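Local coordinates for type IV pilus assembly protein PilF (Thermus thermophilus HB8, PDB 5OIU) that binds ATP as a hexameric AAA+ motor and probably powers the assembly of type IV pili, at residues G271-R276 against A330-L335. Residues are numbered along the deposited sequence; the frame is centred on the assembly and turned at random.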
# COMPACT_ATOMS: atom_id res chain seq x y z
N GLY C 271 19.63 15.85 -4.79
CA GLY C 271 20.29 15.34 -3.60
C GLY C 271 19.54 15.73 -2.35
O GLY C 271 18.67 16.61 -2.37
N VAL C 272 19.87 15.03 -1.26
CA VAL C 272 19.31 15.30 0.06
C VAL C 272 20.46 15.39 1.05
O VAL C 272 21.30 14.49 1.12
CB VAL C 272 18.30 14.22 0.50
CG1 VAL C 272 17.65 14.63 1.81
CG2 VAL C 272 17.24 14.03 -0.57
N LEU C 273 20.48 16.46 1.82
CA LEU C 273 21.45 16.62 2.90
C LEU C 273 20.70 16.53 4.22
O LEU C 273 19.77 17.31 4.46
CB LEU C 273 22.17 17.96 2.81
CG LEU C 273 23.11 18.09 3.99
CD1 LEU C 273 24.29 17.17 3.74
CD2 LEU C 273 23.56 19.52 4.13
N SER C 274 21.11 15.59 5.07
CA SER C 274 20.62 15.48 6.44
C SER C 274 21.72 15.88 7.40
O SER C 274 22.88 15.50 7.22
CB SER C 274 20.17 14.06 6.76
OG SER C 274 19.42 14.07 7.95
N GLN C 275 21.37 16.63 8.45
CA GLN C 275 22.45 16.99 9.35
C GLN C 275 21.99 17.05 10.81
O GLN C 275 20.80 17.07 11.13
CB GLN C 275 23.09 18.32 8.92
CG GLN C 275 22.21 19.56 8.89
CD GLN C 275 23.04 20.79 8.50
OE1 GLN C 275 23.48 20.93 7.35
NE2 GLN C 275 23.29 21.66 9.47
N ARG C 276 23.00 17.06 11.69
CA ARG C 276 22.84 17.21 13.13
C ARG C 276 23.90 18.17 13.66
O ARG C 276 24.99 18.31 13.08
CB ARG C 276 22.99 15.87 13.87
CG ARG C 276 22.03 14.82 13.44
CD ARG C 276 20.61 15.27 13.70
NE ARG C 276 19.73 14.11 13.66
CZ ARG C 276 19.25 13.60 12.53
NH1 ARG C 276 19.53 14.18 11.36
NH2 ARG C 276 18.48 12.52 12.58
N ALA C 330 28.84 20.45 12.97
CA ALA C 330 27.82 19.73 12.22
C ALA C 330 28.36 18.39 11.76
O ALA C 330 29.56 18.24 11.52
CB ALA C 330 27.35 20.55 11.02
N ILE C 331 27.45 17.42 11.65
CA ILE C 331 27.72 16.12 11.04
C ILE C 331 26.70 15.88 9.93
O ILE C 331 25.55 16.33 10.01
CB ILE C 331 27.69 14.99 12.10
CG1 ILE C 331 26.27 14.67 12.56
CG2 ILE C 331 28.51 15.37 13.33
CD1 ILE C 331 26.25 13.73 13.75
N HIS C 332 27.12 15.17 8.89
CA HIS C 332 26.38 15.21 7.64
C HIS C 332 26.10 13.83 7.06
O HIS C 332 26.88 12.89 7.22
CB HIS C 332 27.14 16.01 6.61
CG HIS C 332 27.43 17.42 7.04
ND1 HIS C 332 28.70 17.84 7.38
CD2 HIS C 332 26.63 18.50 7.15
CE1 HIS C 332 28.66 19.12 7.70
NE2 HIS C 332 27.41 19.55 7.56
N GLU C 333 24.98 13.75 6.36
CA GLU C 333 24.63 12.62 5.53
C GLU C 333 24.16 13.17 4.18
O GLU C 333 23.15 13.88 4.13
CB GLU C 333 23.53 11.80 6.19
CG GLU C 333 23.35 10.43 5.64
CD GLU C 333 22.38 9.65 6.47
OE1 GLU C 333 21.16 9.88 6.31
OE2 GLU C 333 22.85 8.84 7.31
N LEU C 334 24.90 12.85 3.10
CA LEU C 334 24.66 13.46 1.79
C LEU C 334 24.29 12.38 0.77
O LEU C 334 25.16 11.66 0.26
CB LEU C 334 25.87 14.27 1.30
CG LEU C 334 25.74 14.84 -0.13
CD1 LEU C 334 24.51 15.71 -0.33
CD2 LEU C 334 27.00 15.62 -0.56
N LEU C 335 23.00 12.31 0.46
CA LEU C 335 22.46 11.40 -0.53
C LEU C 335 22.47 12.11 -1.88
O LEU C 335 21.64 13.00 -2.12
CB LEU C 335 21.06 10.96 -0.14
CG LEU C 335 20.42 9.78 -0.88
CD1 LEU C 335 19.27 9.23 -0.08
CD2 LEU C 335 19.93 10.18 -2.26
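Ala330, which also touches the bound ATP, meets Arg276 through its backbone: its CA lies 3.3 Å from Arg276 O, a CA-H...O contact. The same carbonyl accepts the amide of Ile331, whose own O takes Arg276 N in return. In this hydrogen-bonded pair Ile331 CG1 packs 3.7 Å from Arg276 CB, placed there by a first torsion of 73° that tucks CG1 between the two backbone arms. From CB the arginine chain bends at chi2 and turns its end away; NH1 bonds Gln275 O from above the carbonyl plane, with only a weak bond to Ser274 OG, and NH2 reaches Asn246 O. His332 and Gln275 emerge on the other face and run alongside each other, amide and ring planes 79° apart. Gln275 OE1 sits in the ring plane at its edge, 4.0 Å from His332 CD2, a van der Waals contact; OE1 has its hydrogen bond with Thr158 OG1. Gln275 NE2 binds Ser153 O in the ATP pocket, linking strand 269-281 to the Walker A loop. The pair of strands closes one side of the mixed sheet of a P-loop NTPase: strand 328-336 is its outermost strand within the chain and runs antiparallel to 269-281, itself parallel to 143-148. Glu333 pairs with Ser274, whose amide donates a nearly straight bond (173°) of 2.8 Å from Ser274 N to Glu333 O. The extended glutamate chain carries OE2 to Leu366 N. Leu334 CB and Leu273 CD1 touch at 4.1 Å on the His332 face, where Leu334 CD1 also lies near Val272 O. Leu335 exchanges two backbone bonds with Val272, and both side chains rest on helix 248-257, with their CB atoms 4.3 Å apart.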